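Local structure of sterol regulatory element-binding protein cleavage-activating protein (Schizosaccharomyces pombe, 4YHC) at residues L300-I314 / L334-E348. The protein escorts the transcription factor precursor sre1 for its processing when sterol or oxygen is low, the part described here being its WD40 domain. The protein carries 9 engineered substitutions. Numbering follows the deposited sequence.
Sequences LYYYYGNESNESYII and LASLTFDELQENIHE. Engineered in segment 300-314: Ser-308 (natural residue Cys). Engineered in segment 334-348: Ser-336 (natural residue Cys).
Ile-346 runs alongside Tyr-302 and sets CG1 over the centre of one ring face, 3.8 Å from the centroid and only 6° off the normal, a CH-pi contact. With CG1 beside its backbone N (chi1 -60°), Ile-346 carries CD1 on toward the phenol end of the ring, while its CG2 branch turns back to Leu-300 CD1, 3.5 Å away. A second apolar cluster forms where strand 311-314 meets the connection between strands 335-337 and 344-348: Ile-313 drives CD1 against Leu-342 CD2 at 3.3 Å, tighter than normal carbon packing, and brings CG2 up to CE1 of Phe-339. Beyond it, Tyr-312 takes the CA of Ser-336, an engineered residue, over one ring face, offset toward the rim, whereas Leu-334 CB meets the ring edge in its plane.

The backbones pair in two places. Strand 300-304 runs antiparallel to strand 344-348, with Tyr-301/His-347 and Tyr-303/Asn-345 as hydrogen-bonded pairs; Gly-305 N to Gln-343 O (3.1 Å) extends the pairing. The parallel pairing of 311-314 with 335-337 is short, its sound bond being Leu-337 N to Tyr-312 O (2.9 Å). At the polar margin a water accepts from Tyr-304 OH (2.7 Å) and donates to Glu-344 OE2 (2.8 Å). Asn-306 OD1, in a poorly ordered residue, is buried without a polar partner against Gln-343 CG and Leu-337 CD1.

Strand 281-292 pairs antiparallel with both 299-304 and 311-317, placing 344-349 and 335-337 as outer additions to this mixed, branched sheet. Phe-258 and Phe-289 meet the Tyr-304 ring, Tyr-301 OH bonds to Ser-355, and His-347 stacks on Tyr-415 of strand 406-416 in the adjoining five-stranded sheet.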
loop_
_atom_site.group_PDB
_atom_site.type_symbol
_atom_site.label_atom_id
_atom_site.label_comp_id
_atom_site.label_asym_id
_atom_site.label_seq_id
_atom_site.Cartn_x
_atom_site.Cartn_y
_atom_site.Cartn_z
ATOM N N LEU A 300 -5.884 -5.996 -14.091
ATOM C CA LEU A 300 -5.244 -5.204 -15.108
ATOM C C LEU A 300 -4.252 -4.138 -14.555
ATOM O O LEU A 300 -4.454 -3.578 -13.516
ATOM C CB LEU A 300 -6.288 -4.509 -15.960
ATOM C CG LEU A 300 -7.126 -5.127 -17.076
ATOM C CD1 LEU A 300 -6.306 -5.326 -18.307
ATOM C CD2 LEU A 300 -7.723 -6.428 -16.667
ATOM N N TYR A 301 -3.219 -3.885 -15.332
ATOM C CA TYR A 301 -2.183 -2.870 -15.037
ATOM C C TYR A 301 -2.080 -1.935 -16.209
ATOM O O TYR A 301 -1.877 -2.366 -17.341
ATOM C CB TYR A 301 -0.844 -3.528 -14.757
ATOM C CG TYR A 301 -0.875 -4.405 -13.542
ATOM C CD1 TYR A 301 -1.308 -5.726 -13.620
ATOM C CD2 TYR A 301 -0.433 -3.904 -12.307
ATOM C CE1 TYR A 301 -1.332 -6.541 -12.498
ATOM C CE2 TYR A 301 -0.460 -4.692 -11.188
ATOM C CZ TYR A 301 -0.883 -6.025 -11.283
ATOM O OH TYR A 301 -0.954 -6.741 -10.151
ATOM N N TYR A 302 -2.391 -0.663 -15.963
ATOM C CA TYR A 302 -2.232 0.363 -16.953
ATOM C C TYR A 302 -1.020 1.189 -16.550
ATOM O O TYR A 302 -0.925 1.641 -15.364
ATOM C CB TYR A 302 -3.455 1.256 -16.970
ATOM C CG TYR A 302 -4.635 0.754 -17.743
ATOM C CD1 TYR A 302 -5.158 -0.499 -17.518
ATOM C CD2 TYR A 302 -5.267 1.574 -18.669
ATOM C CE1 TYR A 302 -6.282 -0.946 -18.197
ATOM C CE2 TYR A 302 -6.385 1.132 -19.386
ATOM C CZ TYR A 302 -6.877 -0.127 -19.131
ATOM O OH TYR A 302 -7.982 -0.503 -19.763
ATOM N N TYR A 303 -0.103 1.309 -17.473
ATOM C CA TYR A 303 1.145 2.048 -17.321
ATOM C C TYR A 303 1.174 3.213 -18.314
ATOM O O TYR A 303 0.984 3.021 -19.570
ATOM C CB TYR A 303 2.327 1.110 -17.584
ATOM C CG TYR A 303 3.661 1.808 -17.615
ATOM C CD1 TYR A 303 4.355 2.112 -16.414
ATOM C CD2 TYR A 303 4.256 2.159 -18.819
ATOM C CE1 TYR A 303 5.596 2.760 -16.445
ATOM C CE2 TYR A 303 5.490 2.780 -18.867
ATOM C CZ TYR A 303 6.159 3.058 -17.666
ATOM O OH TYR A 303 7.357 3.707 -17.722
ATOM N N TYR A 304 1.394 4.413 -17.787
ATOM C CA TYR A 304 1.474 5.620 -18.597
ATOM C C TYR A 304 2.864 6.235 -18.513
ATOM O O TYR A 304 3.375 6.474 -17.422
ATOM C CB TYR A 304 0.455 6.660 -18.128
ATOM C CG TYR A 304 -0.970 6.173 -18.032
ATOM C CD1 TYR A 304 -1.449 5.602 -16.865
ATOM C CD2 TYR A 304 -1.841 6.303 -19.103
ATOM C CE1 TYR A 304 -2.754 5.164 -16.770
ATOM C CE2 TYR A 304 -3.148 5.867 -19.017
ATOM C CZ TYR A 304 -3.598 5.299 -17.847
ATOM O OH TYR A 304 -4.895 4.863 -17.752
ATOM N N GLY A 305 3.469 6.502 -19.663
ATOM C CA GLY A 305 4.739 7.203 -19.690
ATOM C C GLY A 305 5.763 6.690 -20.680
ATOM O O GLY A 305 5.728 5.533 -21.093
ATOM N N ASN A 306 6.685 7.570 -21.053
ATOM C CA ASN A 306 7.808 7.205 -21.902
ATOM C C ASN A 306 8.986 6.764 -21.044
ATOM O O ASN A 306 10.010 6.322 -21.560
ATOM C CB ASN A 306 8.213 8.379 -22.793
ATOM C CG ASN A 306 7.031 9.012 -23.496
ATOM O OD1 ASN A 306 5.879 8.760 -23.147
ATOM N ND2 ASN A 306 7.311 9.839 -24.497
ATOM N N GLU A 307 8.823 6.894 -19.729
ATOM C CA GLU A 307 9.817 6.447 -18.752
ATOM C C GLU A 307 10.899 7.486 -18.454
ATOM O O GLU A 307 11.000 8.510 -19.131
ATOM C CB GLU A 307 10.449 5.120 -19.179
ATOM C CG GLU A 307 11.522 4.599 -18.233
ATOM C CD GLU A 307 11.070 4.564 -16.785
ATOM O OE1 GLU A 307 11.873 4.152 -15.925
ATOM O OE2 GLU A 307 9.916 4.948 -16.505
ATOM N N SER A 308 11.696 7.200 -17.427
ATOM C CA SER A 308 12.747 8.092 -16.940
ATOM C C SER A 308 13.558 8.750 -18.054
ATOM O O SER A 308 13.155 9.773 -18.608
ATOM C CB SER A 308 13.676 7.328 -15.985
ATOM O OG SER A 308 14.948 7.944 -15.880
ATOM N N ASN A 309 14.712 8.172 -18.365
ATOM C CA ASN A 309 15.554 8.710 -19.421
ATOM C C ASN A 309 14.726 8.994 -20.667
ATOM O O ASN A 309 14.626 8.156 -21.563
ATOM C CB ASN A 309 16.691 7.745 -19.749
ATOM C CG ASN A 309 17.553 8.232 -20.895
ATOM O OD1 ASN A 309 17.359 9.335 -21.406
ATOM N ND2 ASN A 309 18.511 7.411 -21.306
ATOM N N GLU A 310 14.127 10.178 -20.710
ATOM C CA GLU A 310 13.262 10.556 -21.818
ATOM C C GLU A 310 12.457 11.799 -21.472
ATOM O O GLU A 310 12.678 12.871 -22.031
ATOM C CB GLU A 310 12.305 9.413 -22.157
ATOM C CG GLU A 310 12.687 8.616 -23.392
ATOM C CD GLU A 310 12.165 7.192 -23.350
ATOM O OE1 GLU A 310 12.736 6.372 -22.602
ATOM O OE2 GLU A 310 11.186 6.893 -24.061
ATOM N N SER A 311 11.516 11.642 -20.548
ATOM C CA SER A 311 10.602 12.716 -20.202
ATOM C C SER A 311 10.000 12.520 -18.816
ATOM O O SER A 311 10.326 11.563 -18.118
ATOM C CB SER A 311 9.480 12.783 -21.232
ATOM O OG SER A 311 8.918 11.499 -21.432
ATOM N N TYR A 312 9.117 13.434 -18.430
ATOM C CA TYR A 312 8.431 13.345 -17.150
ATOM C C TYR A 312 7.100 13.985 -17.240
ATOM O O TYR A 312 6.803 14.680 -18.184
ATOM C CB TYR A 312 9.255 14.067 -16.058
ATOM C CG TYR A 312 9.456 15.524 -16.287
ATOM C CD1 TYR A 312 8.564 16.454 -15.813
ATOM C CD2 TYR A 312 10.594 15.984 -16.972
ATOM C CE1 TYR A 312 8.752 17.812 -16.017
ATOM C CE2 TYR A 312 10.817 17.343 -17.160
ATOM C CZ TYR A 312 9.905 18.237 -16.703
ATOM O OH TYR A 312 10.116 19.560 -16.907
ATOM N N ILE A 313 6.325 13.823 -16.196
ATOM C CA ILE A 313 4.987 14.324 -16.111
ATOM C C ILE A 313 4.933 15.132 -14.899
ATOM O O ILE A 313 5.427 14.669 -13.819
ATOM C CB ILE A 313 4.098 13.070 -15.916
ATOM C CG1 ILE A 313 4.228 12.149 -17.118
ATOM C CG2 ILE A 313 2.662 13.369 -15.602
ATOM C CD1 ILE A 313 3.851 10.701 -16.795
ATOM N N ILE A 314 4.280 16.289 -14.974
ATOM C CA ILE A 314 4.004 17.073 -13.831
ATOM C C ILE A 314 2.644 16.667 -13.307
ATOM O O ILE A 314 1.651 16.999 -13.941
ATOM C CB ILE A 314 3.998 18.587 -14.176
ATOM C CG1 ILE A 314 5.381 19.058 -14.562
ATOM C CG2 ILE A 314 3.429 19.415 -13.038
ATOM C CD1 ILE A 314 5.362 20.381 -15.325
ATOM N N LEU A 334 15.396 16.843 -20.381
ATOM C CA LEU A 334 14.153 16.049 -20.531
ATOM C C LEU A 334 12.909 16.816 -20.983
ATOM O O LEU A 334 12.698 17.980 -20.639
ATOM C CB LEU A 334 13.785 15.350 -19.202
ATOM C CG LEU A 334 14.655 14.234 -18.670
ATOM C CD1 LEU A 334 13.872 13.462 -17.610
ATOM C CD2 LEU A 334 15.118 13.326 -19.791
ATOM N N ALA A 335 12.037 16.091 -21.672
ATOM C CA ALA A 335 10.771 16.633 -22.160
ATOM C C ALA A 335 9.649 16.525 -21.117
ATOM O O ALA A 335 9.413 15.486 -20.607
ATOM C CB ALA A 335 10.378 15.882 -23.406
ATOM N N SER A 336 9.014 17.632 -20.804
ATOM C CA SER A 336 7.779 17.680 -20.033
ATOM C C SER A 336 6.561 17.259 -20.858
ATOM O O SER A 336 6.289 17.857 -21.870
ATOM C CB SER A 336 7.601 19.106 -19.624
ATOM O OG SER A 336 6.644 19.191 -18.634
ATOM N N LEU A 337 5.834 16.231 -20.453
ATOM C CA LEU A 337 4.664 15.756 -21.238
ATOM C C LEU A 337 3.351 16.260 -20.706
ATOM O O LEU A 337 3.182 16.389 -19.498
ATOM C CB LEU A 337 4.580 14.278 -21.165
ATOM C CG LEU A 337 5.740 13.505 -21.712
ATOM C CD1 LEU A 337 5.571 12.027 -21.364
ATOM C CD2 LEU A 337 5.877 13.697 -23.216
ATOM N N THR A 338 2.410 16.539 -21.611
ATOM C CA THR A 338 1.027 16.774 -21.222
ATOM C C THR A 338 0.339 15.465 -20.922
ATOM O O THR A 338 0.784 14.401 -21.366
ATOM C CB THR A 338 0.213 17.462 -22.343
ATOM O OG1 THR A 338 0.151 16.570 -23.461
ATOM C CG2 THR A 338 0.887 18.763 -22.746
ATOM N N PHE A 339 -0.768 15.565 -20.206
ATOM C CA PHE A 339 -1.542 14.399 -19.841
ATOM C C PHE A 339 -2.030 13.720 -21.088
ATOM O O PHE A 339 -1.900 12.501 -21.216
ATOM C CB PHE A 339 -2.684 14.731 -18.863
ATOM C CG PHE A 339 -2.198 15.124 -17.479
ATOM C CD1 PHE A 339 -1.359 14.300 -16.761
ATOM C CD2 PHE A 339 -2.578 16.316 -16.911
ATOM C CE1 PHE A 339 -0.863 14.675 -15.531
ATOM C CE2 PHE A 339 -2.117 16.679 -15.673
ATOM C CZ PHE A 339 -1.238 15.867 -14.986
ATOM N N ASP A 340 -2.470 14.493 -22.070
ATOM C CA ASP A 340 -3.032 13.859 -23.302
ATOM C C ASP A 340 -2.048 13.132 -24.196
ATOM O O ASP A 340 -2.476 12.230 -24.910
ATOM C CB ASP A 340 -3.868 14.833 -24.122
ATOM C CG ASP A 340 -4.922 15.522 -23.299
ATOM O OD1 ASP A 340 -5.358 14.988 -22.248
ATOM O OD2 ASP A 340 -5.320 16.628 -23.704
ATOM N N GLU A 341 -0.757 13.471 -24.145
ATOM C CA GLU A 341 0.243 12.741 -24.928
ATOM C C GLU A 341 0.973 11.616 -24.200
ATOM O O GLU A 341 2.045 11.176 -24.634
ATOM C CB GLU A 341 1.261 13.695 -25.525
ATOM C CG GLU A 341 2.183 14.403 -24.570
ATOM C CD GLU A 341 2.571 15.775 -25.088
ATOM O OE1 GLU A 341 2.151 16.136 -26.206
ATOM O OE2 GLU A 341 3.291 16.508 -24.392
ATOM N N LEU A 342 0.399 11.152 -23.090
ATOM C CA LEU A 342 0.936 9.978 -22.389
ATOM C C LEU A 342 0.644 8.710 -23.167
ATOM O O LEU A 342 -0.458 8.542 -23.626
ATOM C CB LEU A 342 0.259 9.866 -21.022
ATOM C CG LEU A 342 0.894 10.842 -20.018
ATOM C CD1 LEU A 342 0.006 10.989 -18.800
ATOM C CD2 LEU A 342 2.301 10.350 -19.694
ATOM N N GLN A 343 1.617 7.817 -23.272
ATOM C CA GLN A 343 1.359 6.496 -23.875
ATOM C C GLN A 343 0.902 5.470 -22.810
ATOM O O GLN A 343 1.465 5.396 -21.756
ATOM C CB GLN A 343 2.627 5.997 -24.563
ATOM C CG GLN A 343 3.476 7.134 -25.109
ATOM C CD GLN A 343 4.094 6.821 -26.450
ATOM O OE1 GLN A 343 3.533 7.162 -27.490
ATOM N NE2 GLN A 343 5.246 6.164 -26.438
ATOM N N GLU A 344 -0.093 4.674 -23.136
ATOM C CA GLU A 344 -0.777 3.784 -22.237
ATOM C C GLU A 344 -0.502 2.360 -22.674
ATOM O O GLU A 344 -0.674 2.026 -23.840
ATOM C CB GLU A 344 -2.252 4.043 -22.285
ATOM C CG GLU A 344 -3.130 2.818 -22.101
ATOM C CD GLU A 344 -4.581 3.091 -22.479
ATOM O OE1 GLU A 344 -5.198 2.313 -23.273
ATOM O OE2 GLU A 344 -5.115 4.093 -21.973
ATOM N N ASN A 345 -0.010 1.553 -21.746
ATOM C CA ASN A 345 0.349 0.182 -22.003
ATOM C C ASN A 345 -0.416 -0.643 -20.958
ATOM O O ASN A 345 -0.441 -0.260 -19.803
ATOM C CB ASN A 345 1.845 0.002 -21.866
ATOM C CG ASN A 345 2.615 0.636 -23.028
ATOM O OD1 ASN A 345 2.477 0.217 -24.194
ATOM N ND2 ASN A 345 3.438 1.645 -22.721
ATOM N N ILE A 346 -1.040 -1.732 -21.387
ATOM C CA ILE A 346 -1.966 -2.475 -20.590
ATOM C C ILE A 346 -1.472 -3.900 -20.491
ATOM O O ILE A 346 -1.114 -4.534 -21.470
ATOM C CB ILE A 346 -3.361 -2.469 -21.243
ATOM C CG1 ILE A 346 -3.865 -1.064 -21.388
ATOM C CG2 ILE A 346 -4.388 -3.273 -20.461
ATOM C CD1 ILE A 346 -5.163 -0.991 -22.183
ATOM N N HIS A 347 -1.443 -4.421 -19.289
ATOM C CA HIS A 347 -1.030 -5.786 -19.083
ATOM C C HIS A 347 -2.144 -6.425 -18.268
ATOM O O HIS A 347 -2.463 -5.955 -17.136
ATOM C CB HIS A 347 0.285 -5.792 -18.299
ATOM C CG HIS A 347 0.842 -7.154 -18.046
ATOM N ND1 HIS A 347 1.451 -7.906 -19.026
ATOM C CD2 HIS A 347 0.807 -7.940 -16.942
ATOM C CE1 HIS A 347 1.778 -9.092 -18.536
ATOM N NE2 HIS A 347 1.396 -9.133 -17.278
ATOM N N GLU A 348 -2.696 -7.511 -18.809
ATOM C CA GLU A 348 -3.758 -8.248 -18.169
ATOM C C GLU A 348 -3.196 -9.522 -17.610
ATOM O O GLU A 348 -2.460 -10.180 -18.282
ATOM C CB GLU A 348 -4.833 -8.600 -19.224
ATOM C CG GLU A 348 -5.927 -9.548 -18.720
ATOM C CD GLU A 348 -7.104 -9.613 -19.765
ATOM O OE1 GLU A 348 -8.268 -9.675 -19.412
ATOM O OE2 GLU A 348 -6.873 -9.488 -20.965
HETATM O O HOH W 1 -6.372 5.487 -19.894
#